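Local coordinates for protein disulphide isomerase (PDB 3FK8) that probably rearranges disulphide bonds in other proteins, as thioredoxin-fold isomerases do, at residues Lys30-Trp40 with His63-Phe74; Ala14-Leu22 with Leu78-Asp86. One frame throughout, in Å; residues are numbered along the deposited sequence. Where two conformers were deposited one is given.

Contact 1: Lys30-Trp40 with His63-Phe74; sequences KPTLLVFGANW and HFEVVKIDVGNF
T32-G37 and E65-D70 are neighbouring parallel strands, paired T32 to E65 through G37 to D70, their axes 4.5 Å apart and inclined by 16°. Seven backbone hydrogen bonds alternate between them, from E65 N to P31 O at 2.9 Å to V71 N to G37 O at 2.8 Å. Helices 42-51 and 54-63 connect the two strands, making a beta-alpha-beta crossover of the thioredoxin fold.

On the face bearing L34, V67, F36 and I69, I69 CD1 makes a CH-pi contact with one face of the F36 ring, 3.6 Å from F36 CZ. V71 CG1 meets the same ring in its plane, at the edge. I69 CG1 lies beside its own backbone N (chi1 -61°), which carries CD1 to the ring.

Past the strands, W40 NE1 donates to G72 O at 2.8 Å. The bond is straight at the hydrogen, 171°, but reaches the oxygen from above the carbonyl plane. W40 leads directly into the CxxC-type pair C41 and C44, probably the redox site. D70 OD1 accepts from G72 N in an Asx turn, and a water links it to N39 N. D70 OD2 forms a salt bridge with R76.

Strand 65-70 is the sheet edge; strand 32-37 is interior, with antiparallel strand 94-98 on its other flank. Helix 14-28 covers T32 and V67, while helix 121-132 packs on L33 and F64.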
loop_
_atom_site.group_PDB
_atom_site.type_symbol
_atom_site.label_atom_id
_atom_site.label_comp_id
_atom_site.label_asym_id
_atom_site.label_seq_id
_atom_site.Cartn_x
_atom_site.Cartn_y
_atom_site.Cartn_z
ATOM N N LYS A 30 10.443 -10.225 6.347
ATOM C CA LYS A 30 10.221 -8.869 5.869
ATOM C C LYS A 30 8.841 -8.387 6.263
ATOM O O LYS A 30 7.907 -9.179 6.386
ATOM C CB LYS A 30 10.316 -8.791 4.351
ATOM C CG LYS A 30 11.725 -8.961 3.804
ATOM C CD LYS A 30 11.647 -9.360 2.371
ATOM C CE LYS A 30 11.415 -8.188 1.478
ATOM N NZ LYS A 30 11.835 -8.529 0.096
ATOM N N PRO A 31 8.716 -7.086 6.501
ATOM C CA PRO A 31 7.369 -6.513 6.668
ATOM C C PRO A 31 6.575 -6.551 5.354
ATOM O O PRO A 31 7.159 -6.621 4.242
ATOM C CB PRO A 31 7.675 -5.069 7.068
ATOM C CG PRO A 31 9.000 -4.764 6.483
ATOM C CD PRO A 31 9.770 -6.051 6.498
ATOM N N THR A 32 5.258 -6.515 5.480
ATOM C CA THR A 32 4.359 -6.434 4.338
ATOM C C THR A 32 3.741 -5.042 4.270
ATOM O O THR A 32 3.336 -4.480 5.287
ATOM C CB THR A 32 3.263 -7.475 4.467
ATOM O OG1 THR A 32 3.867 -8.765 4.491
ATOM C CG2 THR A 32 2.240 -7.396 3.308
ATOM N N LEU A 33 3.711 -4.481 3.071
ATOM C CA LEU A 33 3.094 -3.206 2.807
ATOM C C LEU A 33 1.746 -3.428 2.127
ATOM O O LEU A 33 1.674 -4.011 1.054
ATOM C CB LEU A 33 4.020 -2.478 1.869
ATOM C CG LEU A 33 3.653 -1.118 1.406
ATOM C CD1 LEU A 33 3.625 -0.174 2.615
ATOM C CD2 LEU A 33 4.628 -0.594 0.346
ATOM N N LEU A 34 0.697 -3.018 2.812
ATOM C CA LEU A 34 -0.648 -3.036 2.240
ATOM C C LEU A 34 -0.981 -1.623 1.728
ATOM O O LEU A 34 -0.906 -0.660 2.502
ATOM C CB LEU A 34 -1.649 -3.404 3.304
ATOM C CG LEU A 34 -1.468 -4.703 4.067
ATOM C CD1 LEU A 34 -2.611 -4.997 5.022
ATOM C CD2 LEU A 34 -1.259 -5.859 3.104
ATOM N N VAL A 35 -1.304 -1.528 0.448
ATOM C CA VAL A 35 -1.593 -0.235 -0.175
ATOM C C VAL A 35 -3.043 -0.218 -0.565
ATOM O O VAL A 35 -3.476 -0.988 -1.440
ATOM C CB VAL A 35 -0.713 0.049 -1.421
ATOM C CG1 VAL A 35 -0.962 1.453 -1.902
ATOM C CG2 VAL A 35 0.772 -0.209 -1.090
ATOM N N PHE A 36 -3.829 0.607 0.134
ATOM C CA PHE A 36 -5.282 0.719 -0.124
ATOM C C PHE A 36 -5.555 1.887 -1.061
ATOM O O PHE A 36 -5.123 3.012 -0.805
ATOM C CB PHE A 36 -6.007 0.970 1.186
ATOM C CG PHE A 36 -5.986 -0.188 2.142
ATOM C CD1 PHE A 36 -7.106 -1.041 2.237
ATOM C CD2 PHE A 36 -4.882 -0.447 2.957
ATOM C CE1 PHE A 36 -7.085 -2.117 3.139
ATOM C CE2 PHE A 36 -4.896 -1.531 3.860
ATOM C CZ PHE A 36 -5.964 -2.329 3.947
ATOM N N GLY A 37 -6.320 1.656 -2.126
ATOM C CA GLY A 37 -6.574 2.721 -3.077
ATOM C C GLY A 37 -7.573 2.252 -4.108
ATOM O O GLY A 37 -8.253 1.223 -3.930
ATOM N N ALA A 38 -7.667 2.978 -5.220
ATOM C CA ALA A 38 -8.609 2.619 -6.260
ATOM C C ALA A 38 -8.138 3.261 -7.547
ATOM O O ALA A 38 -7.453 4.294 -7.548
ATOM C CB ALA A 38 -10.015 3.083 -5.933
ATOM N N ASN A 39 -8.602 2.732 -8.681
ATOM C CA ASN A 39 -8.158 3.221 -9.980
ATOM C C ASN A 39 -8.675 4.596 -10.348
ATOM O O ASN A 39 -8.027 5.281 -11.136
ATOM C CB ASN A 39 -8.535 2.198 -11.065
ATOM C CG ASN A 39 -7.747 0.917 -10.938
ATOM O OD1 ASN A 39 -6.565 0.926 -10.623
ATOM N ND2 ASN A 39 -8.411 -0.204 -11.139
ATOM N N TRP A 40 -9.806 5.001 -9.782
ATOM C CA TRP A 40 -10.361 6.330 -10.072
ATOM C C TRP A 40 -9.575 7.433 -9.415
ATOM O O TRP A 40 -9.757 8.590 -9.782
ATOM C CB TRP A 40 -11.845 6.420 -9.656
ATOM C CG TRP A 40 -12.061 6.224 -8.215
ATOM C CD1 TRP A 40 -12.442 5.035 -7.587
ATOM C CD2 TRP A 40 -11.923 7.204 -7.159
ATOM N NE1 TRP A 40 -12.528 5.247 -6.229
ATOM C CE2 TRP A 40 -12.198 6.545 -5.925
ATOM C CE3 TRP A 40 -11.581 8.564 -7.125
ATOM C CZ2 TRP A 40 -12.168 7.218 -4.691
ATOM C CZ3 TRP A 40 -11.557 9.222 -5.916
ATOM C CH2 TRP A 40 -11.842 8.552 -4.705
ATOM N N HIS A 63 12.822 -4.319 0.711
ATOM C CA HIS A 63 12.367 -4.232 2.092
ATOM C C HIS A 63 11.007 -4.773 2.414
ATOM O O HIS A 63 10.766 -5.068 3.592
ATOM C CB HIS A 63 12.434 -2.793 2.552
ATOM C CG HIS A 63 13.822 -2.319 2.702
ATOM N ND1 HIS A 63 14.434 -1.556 1.743
ATOM C CD2 HIS A 63 14.752 -2.554 3.658
ATOM C CE1 HIS A 63 15.683 -1.318 2.108
ATOM N NE2 HIS A 63 15.890 -1.894 3.271
ATOM N N PHE A 64 10.123 -4.941 1.435
ATOM C CA PHE A 64 8.721 -5.284 1.708
ATOM C C PHE A 64 8.196 -6.357 0.817
ATOM O O PHE A 64 8.648 -6.523 -0.331
ATOM C CB PHE A 64 7.817 -4.059 1.432
ATOM C CG PHE A 64 8.124 -2.860 2.282
ATOM C CD1 PHE A 64 7.627 -2.797 3.589
ATOM C CD2 PHE A 64 8.859 -1.767 1.751
ATOM C CE1 PHE A 64 7.913 -1.699 4.375
ATOM C CE2 PHE A 64 9.144 -0.667 2.542
ATOM C CZ PHE A 64 8.647 -0.627 3.860
ATOM N N GLU A 65 7.226 -7.093 1.332
ATOM C CA GLU A 65 6.263 -7.792 0.469
ATOM C C GLU A 65 5.150 -6.788 0.257
ATOM O O GLU A 65 4.955 -5.915 1.119
ATOM C CB GLU A 65 5.743 -9.044 1.171
ATOM C CG GLU A 65 6.840 -10.114 1.420
ATOM C CD GLU A 65 7.467 -10.650 0.154
ATOM O OE1 GLU A 65 6.760 -10.824 -0.870
ATOM O OE2 GLU A 65 8.706 -10.878 0.163
ATOM N N VAL A 66 4.502 -6.783 -0.889
ATOM C CA VAL A 66 3.519 -5.702 -1.175
ATOM C C VAL A 66 2.219 -6.283 -1.721
ATOM O O VAL A 66 2.224 -7.222 -2.535
ATOM C CB VAL A 66 4.030 -4.773 -2.264
ATOM C CG1 VAL A 66 3.042 -3.640 -2.553
ATOM C CG2 VAL A 66 5.366 -4.200 -1.922
ATOM N N VAL A 67 1.100 -5.731 -1.257
ATOM C CA VAL A 67 -0.248 -6.073 -1.755
ATOM C C VAL A 67 -1.012 -4.792 -1.968
ATOM O O VAL A 67 -1.061 -3.967 -1.057
ATOM C CB VAL A 67 -1.077 -6.926 -0.762
ATOM C CG1 VAL A 67 -2.506 -7.193 -1.286
ATOM C CG2 VAL A 67 -0.382 -8.230 -0.468
ATOM N N LYS A 68 -1.629 -4.649 -3.146
ATOM C CA LYS A 68 -2.550 -3.538 -3.430
ATOM C C LYS A 68 -3.970 -3.971 -3.219
ATOM O O LYS A 68 -4.334 -5.027 -3.757
ATOM C CB LYS A 68 -2.362 -2.997 -4.839
ATOM C CG LYS A 68 -1.179 -2.022 -4.953
ATOM C CD LYS A 68 -1.084 -1.423 -6.362
ATOM C CE LYS A 68 -0.275 -2.329 -7.264
ATOM N NZ LYS A 68 -0.028 -1.756 -8.644
ATOM N N ILE A 69 -4.733 -3.241 -2.413
ATOM C CA ILE A 69 -6.108 -3.586 -2.075
ATOM C C ILE A 69 -7.046 -2.518 -2.662
ATOM O O ILE A 69 -6.993 -1.335 -2.267
ATOM C CB ILE A 69 -6.322 -3.678 -0.534
ATOM C CG1 ILE A 69 -5.398 -4.782 -0.018
ATOM C CG2 ILE A 69 -7.734 -3.967 -0.218
ATOM C CD1 ILE A 69 -4.892 -4.592 1.316
ATOM N N ASP A 70 -7.871 -2.928 -3.620
ATOM C CA ASP A 70 -8.892 -2.064 -4.198
ATOM C C ASP A 70 -10.005 -1.781 -3.198
ATOM O O ASP A 70 -10.600 -2.699 -2.670
ATOM C CB ASP A 70 -9.490 -2.788 -5.411
ATOM C CG ASP A 70 -10.577 -1.963 -6.078
ATOM O OD1 ASP A 70 -10.477 -0.740 -6.103
ATOM O OD2 ASP A 70 -11.511 -2.588 -6.616
ATOM N N VAL A 71 -10.301 -0.499 -2.976
ATOM C CA VAL A 71 -11.435 -0.140 -2.136
ATOM C C VAL A 71 -12.576 0.412 -2.955
ATOM O O VAL A 71 -13.600 0.792 -2.382
ATOM C CB VAL A 71 -11.088 0.781 -0.954
ATOM C CG1 VAL A 71 -10.089 0.069 -0.005
ATOM C CG2 VAL A 71 -10.580 2.138 -1.394
ATOM N N GLY A 72 -12.472 0.389 -4.279
ATOM C CA GLY A 72 -13.584 0.848 -5.125
ATOM C C GLY A 72 -13.943 2.290 -4.817
ATOM O O GLY A 72 -13.091 3.102 -4.446
ATOM N N ASN A 73 -15.242 2.578 -4.911
ATOM C CA ASN A 73 -15.753 3.912 -4.505
ATOM C C ASN A 73 -16.027 3.914 -3.015
ATOM O O ASN A 73 -17.152 4.104 -2.584
ATOM C CB ASN A 73 -17.006 4.289 -5.312
ATOM C CG ASN A 73 -16.686 4.515 -6.763
ATOM O OD1 ASN A 73 -17.249 3.869 -7.648
ATOM N ND2 ASN A 73 -15.750 5.403 -7.015
ATOM N N PHE A 74 -14.984 3.652 -2.226
ATOM C CA PHE A 74 -15.173 3.408 -0.805
ATOM C C PHE A 74 -16.299 2.392 -0.570
ATOM O O PHE A 74 -17.142 2.577 0.328
ATOM C CB PHE A 74 -15.395 4.707 -0.002
ATOM C CG PHE A 74 -14.249 5.649 -0.119
ATOM C CD1 PHE A 74 -13.117 5.441 0.678
ATOM C CD2 PHE A 74 -14.283 6.739 -0.988
ATOM C CE1 PHE A 74 -12.034 6.296 0.584
ATOM C CE2 PHE A 74 -13.174 7.592 -1.051
ATOM C CZ PHE A 74 -12.067 7.356 -0.262
HETATM O O HOH W 1 -10.557 0.665 -8.467
#

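Contact 2: Ala14-Leu22 with Leu78-Asp86; sequences AWTQVKKAL and LELSQAYGD
In this thioredoxin-like domain, helices 14-28 and 78-83 lie on the same face of the central sheet, and this contact joins them. Their segments run at 37° with axes 11.1 Å apart. Long side chains therefore span the gap.

W15 does most of the bridging. L80 CD1 stands over the six-membered ring of the W15 indole, 3.5 Å from its centroid and 1° off the ring normal. This is a CH-pi contact. CG of L80 is anti to its backbone N, and the two methyls divide the work: CD1 covers the indole, and CD2 turns to A14 CB at 3.5 Å. This placement of CD1 and CD2 is that of one of two L80 conformers. V18 CG2 also touches CD2 of L80. A83 CB approaches the far end of the indole, 3.8 Å from W15 CH2.

The polar edge of the same indole is held by E79. W15 NE1 donates to E79 OE2 at 2.8 Å, with the carboxylate oxygen in the ring plane. The oxygen is met on its anti side, with the donor 26° out of the carboxylate plane. The E79 chain bends at chi2 to bring the acid to this edge. Face and edge contacts together probably limit rotation of the indole.

Y84 follows the short helix and reaches back to helix 14-28. Its OH end comes up to L22 CD1 at 3.4 Å and to V18 CG1 at 3.9 Å. These are packing contacts with methyl groups.

Below lies the sheet. V18 and L80 both rest on I69 of edge strand 65-70, and V18 also touches V67. Y84 packs on L34 of strand 32-37 and on V96 and V98 of strand 94-98.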
loop_
_atom_site.group_PDB
_atom_site.type_symbol
_atom_site.label_atom_id
_atom_site.label_comp_id
_atom_site.label_asym_id
_atom_site.label_seq_id
_atom_site.Cartn_x
_atom_site.Cartn_y
_atom_site.Cartn_z
ATOM N N ALA A 14 -8.808 -10.049 -2.255
ATOM C CA ALA A 14 -7.803 -9.330 -1.500
ATOM C C ALA A 14 -7.403 -10.077 -0.213
ATOM O O ALA A 14 -6.241 -10.061 0.171
ATOM C CB ALA A 14 -8.320 -7.924 -1.190
ATOM N N TRP A 15 -8.346 -10.711 0.498
ATOM C CA TRP A 15 -7.968 -11.445 1.707
ATOM C C TRP A 15 -6.947 -12.550 1.435
ATOM O O TRP A 15 -5.990 -12.729 2.193
ATOM C CB TRP A 15 -9.174 -12.086 2.392
ATOM C CG TRP A 15 -9.935 -11.105 3.251
ATOM C CD1 TRP A 15 -11.078 -10.436 2.922
ATOM C CD2 TRP A 15 -9.593 -10.708 4.577
ATOM N NE1 TRP A 15 -11.462 -9.630 3.967
ATOM C CE2 TRP A 15 -10.587 -9.807 5.013
ATOM C CE3 TRP A 15 -8.540 -11.039 5.446
ATOM C CZ2 TRP A 15 -10.553 -9.201 6.302
ATOM C CZ3 TRP A 15 -8.496 -10.409 6.731
ATOM C CH2 TRP A 15 -9.507 -9.514 7.132
ATOM N N THR A 16 -7.169 -13.281 0.338
ATOM C CA THR A 16 -6.220 -14.330 -0.062
ATOM C C THR A 16 -4.871 -13.732 -0.380
ATOM O O THR A 16 -3.845 -14.225 0.117
ATOM C CB THR A 16 -6.761 -15.163 -1.197
ATOM O OG1 THR A 16 -7.949 -15.795 -0.735
ATOM C CG2 THR A 16 -5.791 -16.289 -1.530
ATOM N N GLN A 17 -4.879 -12.622 -1.130
ATOM C CA GLN A 17 -3.631 -11.937 -1.487
ATOM C C GLN A 17 -2.882 -11.439 -0.268
ATOM O O GLN A 17 -1.662 -11.576 -0.207
ATOM C CB GLN A 17 -3.842 -10.816 -2.491
ATOM C CG GLN A 17 -4.260 -11.385 -3.844
ATOM C CD GLN A 17 -4.287 -10.382 -4.962
ATOM O OE1 GLN A 17 -4.487 -9.192 -4.729
ATOM N NE2 GLN A 17 -4.133 -10.863 -6.214
ATOM N N VAL A 18 -3.606 -10.882 0.709
ATOM C CA VAL A 18 -2.942 -10.404 1.912
ATOM C C VAL A 18 -2.381 -11.601 2.703
ATOM O O VAL A 18 -1.273 -11.567 3.190
ATOM C CB VAL A 18 -3.916 -9.585 2.768
ATOM C CG1 VAL A 18 -3.351 -9.296 4.143
ATOM C CG2 VAL A 18 -4.253 -8.271 2.060
ATOM N N LYS A 19 -3.154 -12.685 2.793
ATOM C CA LYS A 19 -2.691 -13.875 3.504
ATOM C C LYS A 19 -1.378 -14.390 2.888
ATOM O O LYS A 19 -0.415 -14.713 3.606
ATOM C CB LYS A 19 -3.774 -14.965 3.536
ATOM C CG LYS A 19 -3.467 -16.124 4.475
ATOM C CD LYS A 19 -4.707 -17.036 4.634
ATOM C CE LYS A 19 -4.356 -18.284 5.419
ATOM N NZ LYS A 19 -5.516 -19.196 5.433
ATOM N N LYS A 20 -1.371 -14.461 1.555
ATOM C CA LYS A 20 -0.206 -14.931 0.798
ATOM C C LYS A 20 1.024 -14.013 0.960
ATOM O O LYS A 20 2.153 -14.500 1.008
ATOM C CB LYS A 20 -0.566 -15.048 -0.675
ATOM C CG LYS A 20 0.606 -15.424 -1.578
ATOM C CD LYS A 20 0.183 -15.323 -3.038
ATOM C CE LYS A 20 1.294 -15.696 -3.991
ATOM N NZ LYS A 20 1.510 -17.145 -4.034
ATOM N N ALA A 21 0.806 -12.696 1.034
ATOM C CA ALA A 21 1.891 -11.734 1.219
ATOM C C ALA A 21 2.432 -11.814 2.649
ATOM O O ALA A 21 3.659 -11.818 2.864
ATOM C CB ALA A 21 1.414 -10.356 0.907
ATOM N N LEU A 22 1.530 -11.957 3.635
ATOM C CA LEU A 22 1.954 -12.085 5.018
ATOM C C LEU A 22 2.740 -13.383 5.229
ATOM O O LEU A 22 3.717 -13.401 5.990
ATOM C CB LEU A 22 0.770 -11.947 6.007
ATOM C CG LEU A 22 0.099 -10.554 6.048
ATOM C CD1 LEU A 22 -1.117 -10.686 6.951
ATOM C CD2 LEU A 22 0.985 -9.470 6.583
ATOM N N LEU A 78 -13.991 -3.159 2.433
ATOM C CA LEU A 78 -13.973 -2.262 3.583
ATOM C C LEU A 78 -13.643 -2.991 4.868
ATOM O O LEU A 78 -13.042 -2.418 5.776
ATOM C CB LEU A 78 -15.337 -1.573 3.709
ATOM C CG LEU A 78 -15.735 -0.686 2.528
ATOM C CD1 LEU A 78 -17.061 -0.039 2.880
ATOM C CD2 LEU A 78 -14.666 0.353 2.241
ATOM N N GLU A 79 -14.036 -4.244 4.983
ATOM C CA GLU A 79 -13.735 -4.982 6.189
ATOM C C GLU A 79 -12.248 -5.284 6.313
ATOM O O GLU A 79 -11.750 -5.464 7.403
ATOM C CB GLU A 79 -14.579 -6.229 6.291
ATOM C CG GLU A 79 -14.124 -7.376 5.462
ATOM C CD GLU A 79 -14.307 -7.260 3.972
ATOM O OE1 GLU A 79 -14.933 -6.287 3.448
ATOM O OE2 GLU A 79 -13.826 -8.210 3.302
ATOM N N LEU A 80 -11.541 -5.348 5.197
ATOM C CA LEU A 80 -10.119 -5.550 5.256
ATOM C C LEU A 80 -9.410 -4.266 5.718
ATOM O O LEU A 80 -8.472 -4.324 6.520
ATOM C CB LEU A 80 -9.683 -6.134 3.906
ATOM C CG LEU A 80 -8.245 -6.408 3.592
ATOM C CD1 LEU A 80 -7.701 -7.415 4.575
ATOM C CD2 LEU A 80 -8.144 -6.958 2.165
ATOM N N SER A 81 -9.907 -3.100 5.289
ATOM C CA SER A 81 -9.449 -1.858 5.887
ATOM C C SER A 81 -9.723 -1.850 7.411
ATOM O O SER A 81 -8.867 -1.505 8.211
ATOM C CB SER A 81 -10.094 -0.645 5.173
ATOM O OG SER A 81 -9.700 0.554 5.836
ATOM N N GLN A 82 -10.946 -2.188 7.792
ATOM C CA GLN A 82 -11.285 -2.157 9.223
ATOM C C GLN A 82 -10.389 -3.081 10.037
ATOM O O GLN A 82 -10.031 -2.759 11.164
ATOM C CB GLN A 82 -12.739 -2.531 9.424
ATOM C CG GLN A 82 -13.708 -1.474 8.918
ATOM C CD GLN A 82 -15.144 -1.912 9.121
ATOM O OE1 GLN A 82 -15.540 -2.993 8.708
ATOM N NE2 GLN A 82 -15.933 -1.053 9.758
ATOM N N ALA A 83 -10.000 -4.230 9.469
ATOM C CA ALA A 83 -9.222 -5.231 10.199
ATOM C C ALA A 83 -7.829 -4.730 10.545
ATOM O O ALA A 83 -7.226 -5.174 11.499
ATOM C CB ALA A 83 -9.122 -6.527 9.390
ATOM N N TYR A 84 -7.334 -3.809 9.699
ATOM C CA TYR A 84 -5.948 -3.361 9.747
ATOM C C TYR A 84 -5.867 -1.914 10.176
ATOM O O TYR A 84 -4.874 -1.229 9.903
ATOM C CB TYR A 84 -5.221 -3.650 8.405
ATOM C CG TYR A 84 -4.874 -5.069 8.246
ATOM C CD1 TYR A 84 -3.776 -5.615 8.902
ATOM C CD2 TYR A 84 -5.660 -5.934 7.480
ATOM C CE1 TYR A 84 -3.493 -6.970 8.815
ATOM C CE2 TYR A 84 -5.353 -7.314 7.366
ATOM C CZ TYR A 84 -4.245 -7.818 8.005
ATOM O OH TYR A 84 -4.019 -9.180 7.960
ATOM N N GLY A 85 -6.884 -1.455 10.902
ATOM C CA GLY A 85 -6.799 -0.175 11.576
ATOM C C GLY A 85 -7.389 1.022 10.860
ATOM O O GLY A 85 -7.009 2.165 11.172
ATOM N N ASP A 86 -8.342 0.781 9.954
ATOM C CA ASP A 86 -9.048 1.840 9.211
ATOM C C ASP A 86 -8.154 2.803 8.472
ATOM O O ASP A 86 -8.408 3.998 8.555
ATOM C CB ASP A 86 -9.986 2.609 10.134
ATOM C CG ASP A 86 -11.067 1.745 10.709
ATOM O OD1 ASP A 86 -11.852 1.166 9.924
ATOM O OD2 ASP A 86 -11.159 1.685 11.956
#

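In the fold
Contact 1 lies near the centre of the chain, and contact 2 is a helix pair laid over one face of its sheet. Their centres are 9 Å apart. Contact 1 rests on regular backbone hydrogen bonding and is buried along most of its strands. Contact 2 rests almost wholly on side chains, apolar next to the sheet and with one indole-carboxylate bond at the exposed rim. The two meet, among other places, where A21 of helix 14-28 packs on V67 and T32. Helix 14-28 leads into strand 32-37, and strand 65-70 leads to helix 78-83. The same two chain stretches thus supply both the paired strands and the helices covering them.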